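Local coordinates for E3 SUMO-protein ligase SIZ1 (Saccharomyces cerevisiae, PDB 3I2D) that acts as an E3 ligase that attaches the SUMO protein Smt3 to septins and PCNA, working with the conjugating enzyme UBC9, at residues 98-103 / 180-185; 146-151 / 174-179. All coordinates share one frame; numbering follows the deposited sequence.

Contact 1: residues 98-103 / 180-185; sequences AKFKLS and QQNNVE
Phe-100 carries its ring between its own backbone N and carbonyl carbon (chi1 62°), which swings the ring over toward Asn-182 and Val-184 on the neighbouring strand. The strand pairing sets Asn-182 CB over one ring face, 3.7 Å from the Phe-100 centroid, a CH-pi contact offset toward the rim. Val-184 brings CG2 to the ring's edge, in its plane, beside CE2. Beneath these side chains strands 93-100 and 182-191 run antiparallel as neighbours in a PINIT-domain sheet, 93-100 outermost within this chain. Ala-98 and Val-184 form one hydrogen-bonded pair, with Val-184 N to Ala-98 O at 3.0 Å and nearly straight (169°); Phe-100 and Asn-182 form the next, with Asn-182 N to Phe-100 O at 2.8 Å. Between them, Lys-99 CA leans on Asn-182 O in a CA-H...O contact of 3.1 Å. On the opposite sheet face the aliphatic chain of Lys-99 crosses the Gln-181 amide, CD lying 3.4 Å from NE2. Replacing Phe-100 by an alanine would probably open a gap over Asn-182 CB and leave Val-184 CG2 without its aromatic neighbour. Leu-83 and Leu-175 also touch the ring, while Asn-182 OD1 accepts from Asn-148 ND2 and Lys-176 N. The paired strands therefore have one buried face (Ala-98, Phe-100, Asn-182, Val-184) and one more exposed (Lys-99, Asn-183), and the buried Asn-182 OD1 is satisfied within the fold.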
ATOM      1  N   ALA A  98      23.876  -1.426 -14.671  1.00 59.19           N
ATOM      2  CA  ALA A  98      24.202  -0.224 -13.951  1.00 64.69           C
ATOM      3  C   ALA A  98      25.196  -0.617 -12.882  1.00 67.67           C
ATOM      4  O   ALA A  98      25.146  -1.720 -12.333  1.00 66.27           O
ATOM      5  CB  ALA A  98      22.958   0.376 -13.323  1.00 63.73           C
ATOM      6  N   LYS A  99      26.131   0.281 -12.626  1.00 71.60           N
ATOM      7  CA  LYS A  99      27.132   0.065 -11.605  1.00 74.27           C
ATOM      8  C   LYS A  99      26.971   1.282 -10.716  1.00 76.85           C
ATOM      9  O   LYS A  99      26.764   2.403 -11.211  1.00 73.95           O
ATOM     10  CB  LYS A  99      28.529   0.011 -12.224  1.00 75.10           C
ATOM     11  CG  LYS A  99      28.747  -1.186 -13.146  1.00 83.61           C
ATOM     12  CD  LYS A  99      30.140  -1.169 -13.769  1.00 85.80           C
ATOM     13  CE  LYS A  99      30.424  -2.433 -14.573  1.00 87.43           C
ATOM     14  NZ  LYS A  99      29.510  -2.589 -15.739  1.00 90.68           N
ATOM     15  N   PHE A 100      27.025   1.061  -9.407  1.00 74.05           N
ATOM     16  CA  PHE A 100      26.873   2.153  -8.465  1.00 73.05           C
ATOM     17  C   PHE A 100      27.484   1.738  -7.140  1.00 74.24           C
ATOM     18  O   PHE A 100      27.475   0.557  -6.790  1.00 74.52           O
ATOM     19  CB  PHE A 100      25.377   2.468  -8.293  1.00 70.24           C
ATOM     20  CG  PHE A 100      24.576   1.317  -7.731  1.00 68.92           C
ATOM     21  CD1 PHE A 100      24.291   1.244  -6.368  1.00 64.99           C
ATOM     22  CD2 PHE A 100      24.172   0.270  -8.551  1.00 65.09           C
ATOM     23  CE1 PHE A 100      23.626   0.150  -5.830  1.00 60.02           C
ATOM     24  CE2 PHE A 100      23.504  -0.835  -8.019  1.00 66.38           C
ATOM     25  CZ  PHE A 100      23.232  -0.893  -6.654  1.00 62.27           C
ATOM     26  N   LYS A 101      28.041   2.706  -6.423  1.00 80.09           N
ATOM     27  CA  LYS A 101      28.612   2.456  -5.104  1.00 82.86           C
ATOM     28  C   LYS A 101      27.770   3.239  -4.107  1.00 81.47           C
ATOM     29  O   LYS A 101      27.407   4.388  -4.354  1.00 80.54           O
ATOM     30  CB  LYS A 101      30.068   2.922  -5.026  1.00 87.24           C
ATOM     31  CG  LYS A 101      31.064   1.993  -5.701  1.00 92.89           C
ATOM     32  CD  LYS A 101      32.486   2.246  -5.205  1.00 93.29           C
ATOM     33  CE  LYS A 101      32.696   1.732  -3.773  1.00 94.07           C
ATOM     34  NZ  LYS A 101      31.846   2.402  -2.734  1.00 92.01           N
ATOM     35  N   LEU A 102      27.444   2.616  -2.986  1.00 83.82           N
ATOM     36  CA  LEU A 102      26.631   3.293  -1.987  1.00 87.86           C
ATOM     37  C   LEU A 102      27.437   4.313  -1.208  1.00 89.30           C
ATOM     38  O   LEU A 102      28.463   3.978  -0.609  1.00 90.89           O
ATOM     39  CB  LEU A 102      26.021   2.283  -1.015  1.00 83.88           C
ATOM     40  CG  LEU A 102      24.871   1.464  -1.589  1.00 78.60           C
ATOM     41  CD1 LEU A 102      24.264   0.618  -0.486  1.00 75.71           C
ATOM     42  CD2 LEU A 102      23.833   2.409  -2.188  1.00 68.89           C
ATOM     43  N   SER A 103      26.964   5.556  -1.213  1.00 88.53           N
ATOM     44  CA  SER A 103      27.647   6.617  -0.488  1.00 90.03           C
ATOM     45  C   SER A 103      27.577   6.346   1.013  1.00 91.69           C
ATOM     46  O   SER A 103      26.970   5.371   1.465  1.00 85.49           O
ATOM     47  CB  SER A 103      27.001   7.973  -0.776  1.00 84.93           C
ATOM     48  OG  SER A 103      25.777   8.099  -0.076  1.00 82.13           O
ATOM     49  N   GLN A 180      32.635  -0.807  -2.235  1.00104.12           N
ATOM     50  CA  GLN A 180      32.749  -1.876  -3.212  1.00 98.75           C
ATOM     51  C   GLN A 180      31.587  -1.715  -4.184  1.00 95.83           C
ATOM     52  O   GLN A 180      30.418  -1.777  -3.797  1.00 92.77           O
ATOM     53  CB  GLN A 180      32.690  -3.232  -2.507  1.00 97.86           C
ATOM     54  CG  GLN A 180      32.992  -4.421  -3.394  1.00102.56           C
ATOM     55  CD  GLN A 180      33.154  -5.704  -2.597  1.00107.34           C
ATOM     56  OE1 GLN A 180      33.228  -6.802  -3.160  1.00108.78           O
ATOM     57  NE2 GLN A 180      33.217  -5.573  -1.275  1.00103.80           N
ATOM     58  N   GLN A 181      31.929  -1.485  -5.446  1.00 92.29           N
ATOM     59  CA  GLN A 181      30.952  -1.291  -6.506  1.00 86.76           C
ATOM     60  C   GLN A 181      29.909  -2.399  -6.597  1.00 84.54           C
ATOM     61  O   GLN A 181      30.201  -3.578  -6.366  1.00 85.26           O
ATOM     62  CB  GLN A 181      31.671  -1.151  -7.843  1.00 81.51           C
ATOM     63  CG  GLN A 181      30.751  -1.221  -9.031  1.00 86.35           C
ATOM     64  CD  GLN A 181      31.508  -1.421 -10.322  1.00 88.39           C
ATOM     65  OE1 GLN A 181      32.265  -0.550 -10.742  1.00 91.90           O
ATOM     66  NE2 GLN A 181      31.313  -2.576 -10.959  1.00 83.27           N
ATOM     67  N   ASN A 182      28.688  -1.995  -6.935  1.00 81.26           N
ATOM     68  CA  ASN A 182      27.564  -2.907  -7.083  1.00 75.97           C
ATOM     69  C   ASN A 182      27.186  -2.977  -8.545  1.00 72.22           C
ATOM     70  O   ASN A 182      27.359  -2.010  -9.289  1.00 71.71           O
ATOM     71  CB  ASN A 182      26.357  -2.405  -6.292  1.00 73.81           C
ATOM     72  CG  ASN A 182      26.471  -2.689  -4.816  1.00 74.31           C
ATOM     73  OD1 ASN A 182      26.486  -3.850  -4.388  1.00 66.88           O
ATOM     74  ND2 ASN A 182      26.549  -1.629  -4.020  1.00 75.27           N
ATOM     75  N   ASN A 183      26.663  -4.118  -8.960  1.00 71.51           N
ATOM     76  CA  ASN A 183      26.259  -4.266 -10.344  1.00 74.08           C
ATOM     77  C   ASN A 183      24.872  -4.882 -10.470  1.00 70.51           C
ATOM     78  O   ASN A 183      24.608  -5.973  -9.961  1.00 70.49           O
ATOM     79  CB  ASN A 183      27.274  -5.114 -11.107  1.00 82.18           C
ATOM     80  CG  ASN A 183      27.438  -4.656 -12.538  1.00 92.45           C
ATOM     81  OD1 ASN A 183      26.561  -4.863 -13.385  1.00 92.88           O
ATOM     82  ND2 ASN A 183      28.564  -4.006 -12.815  1.00 95.36           N
ATOM     83  N   VAL A 184      23.989  -4.163 -11.148  1.00 65.17           N
ATOM     84  CA  VAL A 184      22.630  -4.618 -11.368  1.00 60.33           C
ATOM     85  C   VAL A 184      22.453  -4.855 -12.848  1.00 57.62           C
ATOM     86  O   VAL A 184      22.859  -4.035 -13.663  1.00 56.94           O
ATOM     87  CB  VAL A 184      21.611  -3.565 -10.944  1.00 58.81           C
ATOM     88  CG1 VAL A 184      20.212  -4.059 -11.248  1.00 61.35           C
ATOM     89  CG2 VAL A 184      21.762  -3.275  -9.472  1.00 68.95           C
ATOM     90  N   GLU A 185      21.836  -5.970 -13.202  1.00 56.95           N
ATOM     91  CA  GLU A 185      21.620  -6.254 -14.606  1.00 59.95           C
ATOM     92  C   GLU A 185      20.223  -6.808 -14.852  1.00 58.35           C
ATOM     93  O   GLU A 185      19.797  -7.758 -14.192  1.00 58.10           O
ATOM     94  CB  GLU A 185      22.667  -7.248 -15.086  1.00 70.75           C
ATOM     95  CG  GLU A 185      22.806  -7.328 -16.589  1.00 85.23           C
ATOM     96  CD  GLU A 185      23.988  -8.190 -17.002  1.00 95.63           C
ATOM     97  OE1 GLU A 185      25.132  -7.876 -16.584  1.00100.98           O
ATOM     98  OE2 GLU A 185      23.770  -9.179 -17.739  1.00 93.41           O
TER

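Contact 2: residues 146-151 / 174-179; sequences RCNNVQ and HLKPYT
One side-chain hydrogen bond links the hairpin turn of 146-151 to the loop 174-179: Asn-148 ND2 donates to His-174 O over 2.6 Å, with an angle of 149° at the hydrogen. The acceptor lies close to the amide plane of Asn-148, and the donor lies in the carbonyl plane of His-174. With CG anti to its carbonyl carbon (chi1 -58°), the Asn-148 amide extends toward the loop. ND2 has a second acceptor on strand 182-191, and Asn-148 OD1 accepts from Asn-183 N, so both ends of the amide are engaged and its rotation is fixed.

Van der Waals contacts add to this bond. Lys-176 passes its aliphatic chain obliquely across the Asn-148 amide, CG lying 3.6 Å from ND2. The chain runs extended as far as CE, which comes to 4.1 Å from Asn-148 CB, and the bend at the last torsion turns only NZ. At the other end of the contact Val-150 and His-174 cross at about a right angle, with Val-150 CG1 3.9 Å from His-174 ND1. Between the two, Cys-147 CB meets His-174 CB at 4.0 Å, and the buried Cys-147 also touches Val-184 and Ile-152.

Backbone bonds shape the turn itself. Cys-147 N donates to Val-150 O at 2.8 Å, and Val-150 N returns a bond to Cys-147 O at 3.0 Å. Asn-148 and Asn-149 both have positive phi, a conformation asparagine tolerates better than most residues. This is a tight two-residue beta hairpin with a type I' turn, joining strands 143-147 and 150-151 within the PINIT domain, with Asn-148, the first of its two central residues, bridging to the loop that leads into strand 182-191.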
ATOM      1  N   ARG A 146      19.389  -9.478 -11.906  1.00 54.10           N
ATOM      2  CA  ARG A 146      20.526  -9.923 -11.125  1.00 55.64           C
ATOM      3  C   ARG A 146      21.189  -8.743 -10.448  1.00 57.32           C
ATOM      4  O   ARG A 146      21.298  -7.652 -11.019  1.00 58.36           O
ATOM      5  CB  ARG A 146      21.555 -10.624 -12.012  1.00 57.47           C
ATOM      6  CG  ARG A 146      21.277 -12.079 -12.272  1.00 57.49           C
ATOM      7  CD  ARG A 146      22.263 -12.665 -13.276  1.00 60.87           C
ATOM      8  NE  ARG A 146      21.964 -14.073 -13.506  1.00 73.36           N
ATOM      9  CZ  ARG A 146      22.204 -15.041 -12.624  1.00 85.12           C
ATOM     10  NH1 ARG A 146      22.762 -14.757 -11.454  1.00 92.48           N
ATOM     11  NH2 ARG A 146      21.862 -16.293 -12.896  1.00 90.92           N
ATOM     12  N   CYS A 147      21.610  -8.966  -9.213  1.00 59.16           N
ATOM     13  CA  CYS A 147      22.313  -7.947  -8.455  1.00 63.14           C
ATOM     14  C   CYS A 147      23.611  -8.607  -8.024  1.00 64.13           C
ATOM     15  O   CYS A 147      23.591  -9.618  -7.313  1.00 62.94           O
ATOM     16  CB  CYS A 147      21.523  -7.521  -7.227  1.00 65.20           C
ATOM     17  SG  CYS A 147      22.240  -6.066  -6.478  1.00 71.68           S
ATOM     18  N   ASN A 148      24.734  -8.039  -8.460  1.00 62.48           N
ATOM     19  CA  ASN A 148      26.044  -8.593  -8.151  1.00 61.58           C
ATOM     20  C   ASN A 148      26.019 -10.107  -8.399  1.00 67.09           C
ATOM     21  O   ASN A 148      26.240 -10.916  -7.493  1.00 64.39           O
ATOM     22  CB  ASN A 148      26.436  -8.286  -6.704  1.00 52.30           C
ATOM     23  CG  ASN A 148      26.452  -6.794  -6.405  1.00 53.11           C
ATOM     24  OD1 ASN A 148      26.905  -5.986  -7.219  1.00 51.08           O
ATOM     25  ND2 ASN A 148      25.972  -6.423  -5.221  1.00 42.37           N
ATOM     26  N   ASN A 149      25.706 -10.461  -9.643  1.00 71.71           N
ATOM     27  CA  ASN A 149      25.658 -11.838 -10.124  1.00 76.47           C
ATOM     28  C   ASN A 149      24.645 -12.798  -9.493  1.00 75.13           C
ATOM     29  O   ASN A 149      24.652 -13.989  -9.813  1.00 72.00           O
ATOM     30  CB  ASN A 149      27.060 -12.456 -10.056  1.00 80.66           C
ATOM     31  CG  ASN A 149      27.227 -13.625 -11.015  1.00 88.64           C
ATOM     32  OD1 ASN A 149      27.019 -13.479 -12.219  1.00 89.90           O
ATOM     33  ND2 ASN A 149      27.605 -14.790 -10.487  1.00 91.05           N
ATOM     34  N   VAL A 150      23.777 -12.298  -8.615  1.00 74.68           N
ATOM     35  CA  VAL A 150      22.757 -13.149  -7.987  1.00 74.38           C
ATOM     36  C   VAL A 150      21.369 -12.807  -8.535  1.00 77.27           C
ATOM     37  O   VAL A 150      21.005 -11.629  -8.645  1.00 73.37           O
ATOM     38  CB  VAL A 150      22.698 -12.965  -6.452  1.00 73.55           C
ATOM     39  CG1 VAL A 150      21.829 -14.055  -5.832  1.00 63.68           C
ATOM     40  CG2 VAL A 150      24.091 -12.984  -5.866  1.00 75.00           C
ATOM     41  N   GLN A 151      20.590 -13.833  -8.870  1.00 78.93           N
ATOM     42  CA  GLN A 151      19.251 -13.601  -9.395  1.00 80.32           C
ATOM     43  C   GLN A 151      18.293 -13.247  -8.275  1.00 78.87           C
ATOM     44  O   GLN A 151      18.208 -13.945  -7.271  1.00 79.37           O
ATOM     45  CB  GLN A 151      18.704 -14.820 -10.133  1.00 79.25           C
ATOM     46  CG  GLN A 151      17.456 -14.468 -10.941  1.00 87.02           C
ATOM     47  CD  GLN A 151      16.637 -15.672 -11.354  1.00 90.74           C
ATOM     48  OE1 GLN A 151      15.911 -16.251 -10.543  1.00 88.28           O
ATOM     49  NE2 GLN A 151      16.753 -16.059 -12.620  1.00 91.70           N
ATOM     50  N   HIS A 174      21.442  -8.171  -1.431  1.00 68.10           N
ATOM     51  CA  HIS A 174      22.546  -8.585  -2.301  1.00 65.82           C
ATOM     52  C   HIS A 174      23.548  -7.482  -2.591  1.00 66.22           C
ATOM     53  O   HIS A 174      24.389  -7.617  -3.480  1.00 63.12           O
ATOM     54  CB  HIS A 174      21.997  -9.131  -3.619  1.00 66.94           C
ATOM     55  CG  HIS A 174      20.966 -10.193  -3.430  1.00 70.97           C
ATOM     56  ND1 HIS A 174      21.275 -11.445  -2.945  1.00 72.97           N
ATOM     57  CD2 HIS A 174      19.620 -10.161  -3.566  1.00 71.84           C
ATOM     58  CE1 HIS A 174      20.161 -12.137  -2.785  1.00 75.37           C
ATOM     59  NE2 HIS A 174      19.143 -11.380  -3.152  1.00 75.08           N
ATOM     60  N   LEU A 175      23.454  -6.381  -1.857  1.00 67.52           N
ATOM     61  CA  LEU A 175      24.404  -5.297  -2.047  1.00 75.85           C
ATOM     62  C   LEU A 175      25.749  -5.782  -1.506  1.00 81.67           C
ATOM     63  O   LEU A 175      25.789  -6.653  -0.626  1.00 82.85           O
ATOM     64  CB  LEU A 175      23.970  -4.047  -1.275  1.00 69.43           C
ATOM     65  CG  LEU A 175      22.858  -3.176  -1.858  1.00 71.17           C
ATOM     66  CD1 LEU A 175      22.524  -2.078  -0.868  1.00 66.97           C
ATOM     67  CD2 LEU A 175      23.299  -2.576  -3.186  1.00 65.98           C
ATOM     68  N   LYS A 176      26.842  -5.241  -2.041  1.00 80.91           N
ATOM     69  CA  LYS A 176      28.173  -5.604  -1.571  1.00 80.42           C
ATOM     70  C   LYS A 176      28.533  -4.641  -0.429  1.00 84.57           C
ATOM     71  O   LYS A 176      27.819  -3.660  -0.201  1.00 83.71           O
ATOM     72  CB  LYS A 176      29.187  -5.504  -2.713  1.00 79.14           C
ATOM     73  CG  LYS A 176      29.193  -6.709  -3.646  1.00 76.10           C
ATOM     74  CD  LYS A 176      30.228  -6.540  -4.762  1.00 84.35           C
ATOM     75  CE  LYS A 176      30.315  -7.777  -5.653  1.00 79.49           C
ATOM     76  NZ  LYS A 176      30.609  -8.997  -4.856  1.00 77.53           N
ATOM     77  N   PRO A 177      29.628  -4.920   0.315  1.00 87.26           N
ATOM     78  CA  PRO A 177      30.073  -4.078   1.438  1.00 83.52           C
ATOM     79  C   PRO A 177      30.446  -2.624   1.120  1.00 82.45           C
ATOM     80  O   PRO A 177      31.146  -2.345   0.149  1.00 80.10           O
ATOM     81  CB  PRO A 177      31.249  -4.869   2.008  1.00 84.58           C
ATOM     82  CG  PRO A 177      30.855  -6.304   1.736  1.00 83.84           C
ATOM     83  CD  PRO A 177      30.364  -6.202   0.306  1.00 87.92           C
ATOM     84  N   TYR A 178      29.961  -1.715   1.963  1.00 85.16           N
ATOM     85  CA  TYR A 178      30.184  -0.267   1.865  1.00 95.03           C
ATOM     86  C   TYR A 178      30.990   0.231   0.662  1.00 98.72           C
ATOM     87  O   TYR A 178      30.420   0.747  -0.303  1.00 98.13           O
ATOM     88  CB  TYR A 178      30.850   0.237   3.152  1.00 97.86           C
ATOM     89  CG  TYR A 178      30.897   1.744   3.264  1.00104.33           C
ATOM     90  CD1 TYR A 178      29.722   2.486   3.417  1.00108.24           C
ATOM     91  CD2 TYR A 178      32.107   2.431   3.188  1.00105.40           C
ATOM     92  CE1 TYR A 178      29.752   3.880   3.491  1.00107.75           C
ATOM     93  CE2 TYR A 178      32.151   3.826   3.258  1.00106.92           C
ATOM     94  CZ  TYR A 178      30.970   4.541   3.407  1.00108.01           C
ATOM     95  OH  TYR A 178      31.006   5.913   3.458  1.00106.86           O
ATOM     96  N   THR A 179      32.317   0.103   0.755  1.00102.90           N
ATOM     97  CA  THR A 179      33.249   0.518  -0.303  1.00102.07           C
ATOM     98  C   THR A 179      33.514  -0.649  -1.256  1.00103.61           C
ATOM     99  O   THR A 179      34.490  -1.387  -1.103  1.00102.16           O
ATOM    100  CB  THR A 179      34.624   0.975   0.269  1.00 99.73           C
ATOM    101  OG1 THR A 179      35.144  -0.041   1.142  1.00 89.45           O
ATOM    102  CG2 THR A 179      34.493   2.296   1.015  1.00 93.05           C
TER

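How the contacts relate
Contacts 1 and 2 lie with their centres about 8 Å apart, on the same side of the chain's centre and inside the PINIT domain, away from the zinc site of the SP-RING. Both reach one antiparallel sheet, ordered 93-100, 182-191, 143-147, 150-151: contact 1 pairs the first two strands, and contact 2 joins the hairpin at the far edge to the loop before 182-191. Along the chain contact 2 is nested within the loop that contact 1 closes. They also touch directly, through a probable hydrogen bond from Asn-148 N to Asn-183 O and packing of Leu-102 on Leu-175. Together they tie distant chain segments into one end of the domain.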